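SusD homolog (Bacteroides thetaiotaomicron, PDB 3EHM) probably binds mucin O-glycans as a SusD-type component of a glycan-utilization system in this gut symbiont. Local coordinates at residues N104-I109 with A120-A125; A125-N130 with S172-L177. One frame throughout, in Å; residues are numbered along the deposited sequence.

Interaction 1: residues N104-I109 with A120-A125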
ATOM      1  N   ASN A 104      18.807   6.089 -12.132  1.00 15.78           N
ATOM      2  CA  ASN A 104      20.254   6.013 -12.247  1.00 17.49           C
ATOM      3  C   ASN A 104      20.808   6.946 -13.317  1.00 16.85           C
ATOM      4  O   ASN A 104      21.880   7.524 -13.141  1.00 16.23           O
ATOM      5  CB  ASN A 104      20.686   4.574 -12.533  1.00 18.41           C
ATOM      6  CG  ASN A 104      22.188   4.384 -12.426  1.00 21.31           C
ATOM      7  OD1 ASN A 104      22.809   4.779 -11.437  1.00 21.22           O
ATOM      8  ND2 ASN A 104      22.777   3.765 -13.441  1.00 22.79           N
ATOM      9  N   GLU A 105      20.082   7.094 -14.423  1.00 17.47           N
ATOM     10  CA  GLU A 105      20.535   7.983 -15.492  1.00 18.68           C
ATOM     11  C   GLU A 105      20.432   9.439 -15.040  1.00 17.92           C
ATOM     12  O   GLU A 105      21.304  10.251 -15.340  1.00 18.63           O
ATOM     13  CB  GLU A 105      19.708   7.773 -16.760  1.00 18.86           C
ATOM     14  CG  GLU A 105      19.685   6.334 -17.237  1.00 23.36           C
ATOM     15  CD  GLU A 105      19.095   6.186 -18.627  1.00 26.58           C
ATOM     16  OE1 GLU A 105      18.192   6.977 -18.983  1.00 26.37           O
ATOM     17  OE2 GLU A 105      19.528   5.268 -19.357  1.00 27.51           O
ATOM     18  N   ILE A 106      19.363   9.762 -14.315  1.00 16.99           N
ATOM     19  CA  ILE A 106      19.166  11.118 -13.812  1.00 16.44           C
ATOM     20  C   ILE A 106      20.287  11.428 -12.825  1.00 16.44           C
ATOM     21  O   ILE A 106      20.880  12.505 -12.857  1.00 15.69           O
ATOM     22  CB  ILE A 106      17.800  11.260 -13.089  1.00 17.40           C
ATOM     23  CG1 ILE A 106      16.663  11.158 -14.108  1.00 17.49           C
ATOM     24  CG2 ILE A 106      17.727  12.593 -12.340  1.00 16.54           C
ATOM     25  CD1 ILE A 106      15.280  11.297 -13.496  1.00 19.82           C
ATOM     26  N   TYR A 107      20.574  10.466 -11.955  1.00 17.34           N
ATOM     27  CA  TYR A 107      21.625  10.609 -10.955  1.00 17.79           C
ATOM     28  C   TYR A 107      22.967  10.883 -11.628  1.00 18.60           C
ATOM     29  O   TYR A 107      23.677  11.823 -11.272  1.00 18.57           O
ATOM     30  CB  TYR A 107      21.720   9.329 -10.116  1.00 18.63           C
ATOM     31  CG  TYR A 107      22.814   9.342  -9.071  1.00 20.39           C
ATOM     32  CD1 TYR A 107      22.793  10.258  -8.023  1.00 22.44           C
ATOM     33  CD2 TYR A 107      23.864   8.425  -9.123  1.00 22.33           C
ATOM     34  CE1 TYR A 107      23.789  10.263  -7.049  1.00 24.83           C
ATOM     35  CE2 TYR A 107      24.866   8.421  -8.154  1.00 25.13           C
ATOM     36  CZ  TYR A 107      24.820   9.341  -7.121  1.00 26.10           C
ATOM     37  OH  TYR A 107      25.801   9.334  -6.155  1.00 29.55           O
ATOM     38  N   GLU A 108      23.309  10.054 -12.605  1.00 19.60           N
ATOM     39  CA  GLU A 108      24.569  10.205 -13.316  1.00 20.89           C
ATOM     40  C   GLU A 108      24.702  11.593 -13.937  1.00 21.16           C
ATOM     41  O   GLU A 108      25.774  12.196 -13.910  1.00 21.28           O
ATOM     42  CB  GLU A 108      24.685   9.124 -14.398  1.00 22.64           C
ATOM     43  CG  GLU A 108      25.898   9.277 -15.300  1.00 28.66           C
ATOM     44  CD  GLU A 108      26.162   8.045 -16.150  1.00 30.24           C
ATOM     45  OE1 GLU A 108      27.104   8.085 -16.970  1.00 32.63           O
ATOM     46  OE2 GLU A 108      25.434   7.039 -15.995  1.00 32.71           O
ATOM     47  N   ILE A 109      23.601  12.106 -14.477  1.00 21.54           N
ATOM     48  CA  ILE A 109      23.603  13.412 -15.126  1.00 21.18           C
ATOM     49  C   ILE A 109      23.632  14.612 -14.183  1.00 21.19           C
ATOM     50  O   ILE A 109      24.279  15.617 -14.468  1.00 20.39           O
ATOM     51  CB  ILE A 109      22.369  13.569 -16.044  1.00 20.65           C
ATOM     52  CG1 ILE A 109      22.362  12.472 -17.110  1.00 21.80           C
ATOM     53  CG2 ILE A 109      22.384  14.939 -16.707  1.00 21.65           C
ATOM     54  CD1 ILE A 109      21.078  12.424 -17.933  1.00 22.80           C
ATOM     55  N   ALA A 120      17.779  20.474  -7.474  1.00 18.13           N
ATOM     56  CA  ALA A 120      16.374  20.342  -7.102  1.00 18.07           C
ATOM     57  C   ALA A 120      15.727  19.198  -7.874  1.00 18.15           C
ATOM     58  O   ALA A 120      14.927  18.436  -7.325  1.00 16.23           O
ATOM     59  CB  ALA A 120      15.635  21.647  -7.385  1.00 16.78           C
ATOM     60  N   ILE A 121      16.066  19.092  -9.155  1.00 17.84           N
ATOM     61  CA  ILE A 121      15.528  18.028  -9.990  1.00 16.75           C
ATOM     62  C   ILE A 121      15.935  16.681  -9.411  1.00 15.96           C
ATOM     63  O   ILE A 121      15.107  15.784  -9.274  1.00 14.56           O
ATOM     64  CB  ILE A 121      16.049  18.138 -11.436  1.00 17.89           C
ATOM     65  CG1 ILE A 121      15.328  19.282 -12.154  1.00 19.34           C
ATOM     66  CG2 ILE A 121      15.853  16.817 -12.169  1.00 18.68           C
ATOM     67  CD1 ILE A 121      15.770  19.487 -13.587  1.00 21.63           C
ATOM     68  N   LEU A 122      17.214  16.549  -9.066  1.00 15.60           N
ATOM     69  CA  LEU A 122      17.718  15.305  -8.501  1.00 16.90           C
ATOM     70  C   LEU A 122      17.020  14.963  -7.189  1.00 16.55           C
ATOM     71  O   LEU A 122      16.653  13.809  -6.965  1.00 15.64           O
ATOM     72  CB  LEU A 122      19.236  15.386  -8.277  1.00 17.63           C
ATOM     73  CG  LEU A 122      19.883  14.196  -7.551  1.00 18.53           C
ATOM     74  CD1 LEU A 122      19.600  12.909  -8.302  1.00 18.33           C
ATOM     75  CD2 LEU A 122      21.380  14.414  -7.435  1.00 20.42           C
ATOM     76  N   GLU A 123      16.825  15.955  -6.323  1.00 16.35           N
ATOM     77  CA  GLU A 123      16.164  15.694  -5.047  1.00 17.08           C
ATOM     78  C   GLU A 123      14.701  15.299  -5.237  1.00 16.11           C
ATOM     79  O   GLU A 123      14.173  14.487  -4.481  1.00 16.58           O
ATOM     80  CB  GLU A 123      16.274  16.904  -4.112  1.00 19.07           C
ATOM     81  CG  GLU A 123      17.695  17.185  -3.609  1.00 21.73           C
ATOM     82  CD  GLU A 123      18.428  15.932  -3.139  1.00 24.96           C
ATOM     83  OE1 GLU A 123      17.811  15.071  -2.473  1.00 23.99           O
ATOM     84  OE2 GLU A 123      19.637  15.811  -3.432  1.00 27.20           O
ATOM     85  N   ILE A 124      14.043  15.870  -6.240  1.00 13.98           N
ATOM     86  CA  ILE A 124      12.653  15.514  -6.506  1.00 14.04           C
ATOM     87  C   ILE A 124      12.659  14.067  -7.005  1.00 14.91           C
ATOM     88  O   ILE A 124      11.814  13.257  -6.626  1.00 15.88           O
ATOM     89  CB  ILE A 124      12.026  16.454  -7.566  1.00 15.75           C
ATOM     90  CG1 ILE A 124      11.812  17.839  -6.947  1.00 16.14           C
ATOM     91  CG2 ILE A 124      10.695  15.876  -8.081  1.00 14.51           C
ATOM     92  CD1 ILE A 124      11.355  18.893  -7.926  1.00 15.71           C
ATOM     93  N   ALA A 125      13.635  13.747  -7.845  1.00 13.89           N
ATOM     94  CA  ALA A 125      13.770  12.391  -8.369  1.00 15.15           C
ATOM     95  C   ALA A 125      14.051  11.434  -7.207  1.00 14.11           C
ATOM     96  O   ALA A 125      13.576  10.299  -7.197  1.00 14.55           O
ATOM     97  CB  ALA A 125      14.899  12.336  -9.387  1.00 13.32           C
TER
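Ile106 and Tyr107 make all the contacts of 104-109 with 120-125, meeting Leu122 and Ala125 through carbon atoms alone. Ile106 points toward the second helix and leads with its short branch: CG2 lies 4.1 Å from Ala125 CB and marginally, at 4.5 Å, from Leu122 CD1. With CG1 beside the backbone N (chi1 -69°), CG2 stands anti to that N and is the branch that reaches Ala125. Here methyl meets methyl.

One residue on, Tyr107 is met at its base and not at its hydroxyl. Leu122 CD1 comes to 4.1 Å from Tyr107 CA and to 4.2 Å from Tyr107 CD1, arriving at the ring's edge, near its plane. The Leu122 and Tyr107 side chains run slantwise to each other; with CG anti to the backbone N (chi1 174°), the leucine's end comes closer to 104-109 than its CB direction suggests. The nearest CA pair is Tyr107 with Leu122, at 6.6 Å. No hydrogen bond crosses, and only 178 Å² is buried over both sides, which marks a modest hydrophobic seam between partly buried surfaces.

The two segments belong to consecutive helices, 85-110 and 116-140, joined by a short connection into an antiparallel hairpin; locally the axes pass 9.9 Å apart, with their directions 154° from each other. Trp103 stacks on the Tyr107 ring from within the first helix. Helix 23-36 packs against both members of the hairpin, taking Ile109 on Tyr25 and Ile124 on Phe29, and its Arg28 forms a salt bridge with Glu105. Helix 160-178 meets the second member through Leu178, which touches Ala120 and Ile124.

Interaction 2: residues A125-N130 with S172-L177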
ATOM      1  N   ALA A 125      13.635  13.747  -7.845  1.00 13.89           N
ATOM      2  CA  ALA A 125      13.770  12.391  -8.369  1.00 15.15           C
ATOM      3  C   ALA A 125      14.051  11.434  -7.207  1.00 14.11           C
ATOM      4  O   ALA A 125      13.576  10.299  -7.197  1.00 14.55           O
ATOM      5  CB  ALA A 125      14.899  12.336  -9.387  1.00 13.32           C
ATOM      6  N   ASN A 126      14.819  11.901  -6.225  1.00 13.04           N
ATOM      7  CA  ASN A 126      15.139  11.082  -5.062  1.00 14.14           C
ATOM      8  C   ASN A 126      13.882  10.772  -4.239  1.00 12.21           C
ATOM      9  O   ASN A 126      13.734   9.675  -3.710  1.00 11.20           O
ATOM     10  CB  ASN A 126      16.189  11.779  -4.179  1.00 13.34           C
ATOM     11  CG  ASN A 126      17.598  11.698  -4.762  1.00 17.44           C
ATOM     12  OD1 ASN A 126      17.888  10.836  -5.591  1.00 17.48           O
ATOM     13  ND2 ASN A 126      18.482  12.584  -4.309  1.00 16.49           N
ATOM     14  N   ILE A 127      12.978  11.739  -4.129  1.00 12.69           N
ATOM     15  CA  ILE A 127      11.744  11.522  -3.378  1.00 12.53           C
ATOM     16  C   ILE A 127      10.901  10.458  -4.084  1.00 12.68           C
ATOM     17  O   ILE A 127      10.412   9.520  -3.452  1.00 10.78           O
ATOM     18  CB  ILE A 127      10.919  12.822  -3.259  1.00 14.78           C
ATOM     19  CG1 ILE A 127      11.688  13.847  -2.419  1.00 12.01           C
ATOM     20  CG2 ILE A 127       9.549  12.520  -2.636  1.00 14.07           C
ATOM     21  CD1 ILE A 127      11.037  15.224  -2.382  1.00 13.11           C
ATOM     22  N   VAL A 128      10.737  10.602  -5.395  1.00 12.60           N
ATOM     23  CA  VAL A 128       9.966   9.631  -6.167  1.00 12.58           C
ATOM     24  C   VAL A 128      10.603   8.246  -6.046  1.00 13.18           C
ATOM     25  O   VAL A 128       9.906   7.247  -5.888  1.00 11.83           O
ATOM     26  CB  VAL A 128       9.887  10.031  -7.655  1.00 13.02           C
ATOM     27  CG1 VAL A 128       9.193   8.945  -8.456  1.00 12.31           C
ATOM     28  CG2 VAL A 128       9.127  11.339  -7.791  1.00 13.10           C
ATOM     29  N   ARG A 129      11.930   8.190  -6.111  1.00 13.79           N
ATOM     30  CA  ARG A 129      12.630   6.916  -5.993  1.00 14.16           C
ATOM     31  C   ARG A 129      12.366   6.286  -4.625  1.00 14.52           C
ATOM     32  O   ARG A 129      12.090   5.088  -4.519  1.00 14.12           O
ATOM     33  CB  ARG A 129      14.137   7.111  -6.158  1.00 15.10           C
ATOM     34  CG  ARG A 129      14.915   5.802  -6.175  1.00 16.40           C
ATOM     35  CD  ARG A 129      16.389   6.011  -5.876  1.00 18.94           C
ATOM     36  NE  ARG A 129      16.613   6.337  -4.469  1.00 21.21           N
ATOM     37  CZ  ARG A 129      17.811   6.391  -3.898  1.00 22.77           C
ATOM     38  NH1 ARG A 129      18.898   6.145  -4.614  1.00 23.20           N
ATOM     39  NH2 ARG A 129      17.921   6.673  -2.607  1.00 23.21           N
ATOM     40  N   ASN A 130      12.447   7.102  -3.580  1.00 15.23           N
ATOM     41  CA  ASN A 130      12.240   6.615  -2.225  1.00 16.25           C
ATOM     42  C   ASN A 130      10.814   6.165  -1.928  1.00 14.37           C
ATOM     43  O   ASN A 130      10.614   5.250  -1.137  1.00 13.38           O
ATOM     44  CB  ASN A 130      12.706   7.663  -1.211  1.00 18.67           C
ATOM     45  CG  ASN A 130      14.207   7.911  -1.293  1.00 21.56           C
ATOM     46  OD1 ASN A 130      14.972   7.012  -1.641  1.00 22.37           O
ATOM     47  ND2 ASN A 130      14.631   9.126  -0.966  1.00 21.78           N
ATOM     48  N   SER A 172      15.373  13.994   4.656  1.00 16.85           N
ATOM     49  CA  SER A 172      15.666  15.274   5.296  1.00 18.01           C
ATOM     50  C   SER A 172      16.585  16.102   4.406  1.00 17.59           C
ATOM     51  O   SER A 172      16.473  17.326   4.353  1.00 18.35           O
ATOM     52  CB  SER A 172      16.330  15.061   6.657  1.00 18.41           C
ATOM     53  OG  SER A 172      15.453  14.398   7.542  1.00 24.88           O
ATOM     54  N   LYS A 173      17.499  15.434   3.708  1.00 18.44           N
ATOM     55  CA  LYS A 173      18.411  16.135   2.814  1.00 19.27           C
ATOM     56  C   LYS A 173      17.631  16.766   1.665  1.00 18.56           C
ATOM     57  O   LYS A 173      17.873  17.916   1.298  1.00 18.62           O
ATOM     58  CB  LYS A 173      19.464  15.183   2.253  1.00 21.11           C
ATOM     59  CG  LYS A 173      20.442  15.869   1.309  1.00 26.35           C
ATOM     60  CD  LYS A 173      21.460  14.898   0.736  1.00 28.39           C
ATOM     61  CE  LYS A 173      22.385  15.609  -0.246  1.00 31.27           C
ATOM     62  NZ  LYS A 173      23.382  14.674  -0.850  1.00 33.45           N
ATOM     63  N   SER A 174      16.698  16.011   1.094  1.00 18.45           N
ATOM     64  CA  SER A 174      15.877  16.517  -0.001  1.00 16.89           C
ATOM     65  C   SER A 174      15.078  17.738   0.455  1.00 16.71           C
ATOM     66  O   SER A 174      15.027  18.755  -0.237  1.00 17.07           O
ATOM     67  CB  SER A 174      14.910  15.433  -0.495  1.00 18.36           C
ATOM     68  OG  SER A 174      15.597  14.383  -1.156  1.00 18.71           O
ATOM     69  N   VAL A 175      14.454  17.628   1.622  1.00 17.05           N
ATOM     70  CA  VAL A 175      13.653  18.713   2.178  1.00 16.21           C
ATOM     71  C   VAL A 175      14.496  19.967   2.422  1.00 16.89           C
ATOM     72  O   VAL A 175      14.101  21.075   2.059  1.00 15.91           O
ATOM     73  CB  VAL A 175      12.990  18.270   3.499  1.00 18.02           C
ATOM     74  CG1 VAL A 175      12.322  19.457   4.182  1.00 16.09           C
ATOM     75  CG2 VAL A 175      11.962  17.174   3.212  1.00 18.18           C
ATOM     76  N   GLU A 176      15.659  19.789   3.034  1.00 17.53           N
ATOM     77  CA  GLU A 176      16.537  20.916   3.306  1.00 21.06           C
ATOM     78  C   GLU A 176      16.853  21.709   2.040  1.00 20.21           C
ATOM     79  O   GLU A 176      16.841  22.939   2.041  1.00 21.39           O
ATOM     80  CB  GLU A 176      17.848  20.434   3.935  1.00 23.54           C
ATOM     81  CG  GLU A 176      19.030  21.325   3.572  1.00 30.79           C
ATOM     82  CD  GLU A 176      20.059  21.435   4.675  1.00 35.88           C
ATOM     83  OE1 GLU A 176      19.733  21.095   5.835  1.00 37.58           O
ATOM     84  OE2 GLU A 176      21.193  21.882   4.385  1.00 39.57           O
ATOM     85  N   LEU A 177      17.138  21.000   0.956  1.00 19.82           N
ATOM     86  CA  LEU A 177      17.472  21.665  -0.293  1.00 19.38           C
ATOM     87  C   LEU A 177      16.261  22.279  -0.973  1.00 19.03           C
ATOM     88  O   LEU A 177      16.296  23.439  -1.376  1.00 18.54           O
ATOM     89  CB  LEU A 177      18.164  20.686  -1.243  1.00 20.54           C
ATOM     90  CG  LEU A 177      18.659  21.290  -2.562  1.00 22.52           C
ATOM     91  CD1 LEU A 177      19.953  20.613  -2.982  1.00 25.41           C
ATOM     92  CD2 LEU A 177      17.599  21.145  -3.633  1.00 22.11           C
TER
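Asn126 and Ile127 meet Ser174 where helix 116-140 lies beside helix 160-178, two successive long helices in the predominantly helical SusD-like fold. Between segments 125-130 and 172-177, van der Waals contact is the whole of the direct meeting. Ser174 points toward the first helix, and its CB lies 4.1 Å from Ile127 CG1, the branch of the isoleucine that extends nearest. Ser174 OG lies beside its own backbone N (chi1 -69°), turned toward Asn126 at the root of that side chain, 4.0 Å from Asn126 CB. The nearest CA pair, Ile127 and Ser174, is separated by 7.3 Å, and just 101 Å² is buried in total, consistent with a contact carried on one side by a single small side chain.

The polar link between the helices comes from Glu123, one turn before Ile127 on helix 116-140. Its OE1 is hydrogen-bonded to both Ser174 OG and Asn126 ND2. Asn126 OD1 accepts from Trp103 NE1; with both ends of the amide engaged, its rotation is fixed.

Along 125-130 a second polar group forms, away from Ser174. The guanidinium of Arg129 makes a cation-pi contact with Trp103 and presents its edge to Asn130 OD1, an oxygen that also bonds Tyr145 OH. Arg129 NE reaches that oxygen weakly, whereas NH2 meets Asn130 OD1 at 3.1 Å (N-H...O 157°), on a lone pair in the carbonyl plane and within 2° of the guanidinium plane.

Overall arrangement
Helix 116-140 is common to both interactions: 120-125 faces helix 85-110 in interaction 1, and the following turns, 125-130, face helix 160-178 in interaction 2, with Ala125 belonging to both segments. Their centres lie 10 Å apart, and along the chain interaction 1 closes before interaction 2 opens. A probable hydrogen bond of 2.7 Å from Glu123 OE1 to Ser174 OG ties them directly, with Leu177 packed on Ala120 beside it. Trp103, on helix 85-110, takes part at both sites. Helix 116-140 is thus the middle of three successive long helices, consistent with the tetratricopeptide-repeat-like helical part of SusD-type glycan-binding proteins.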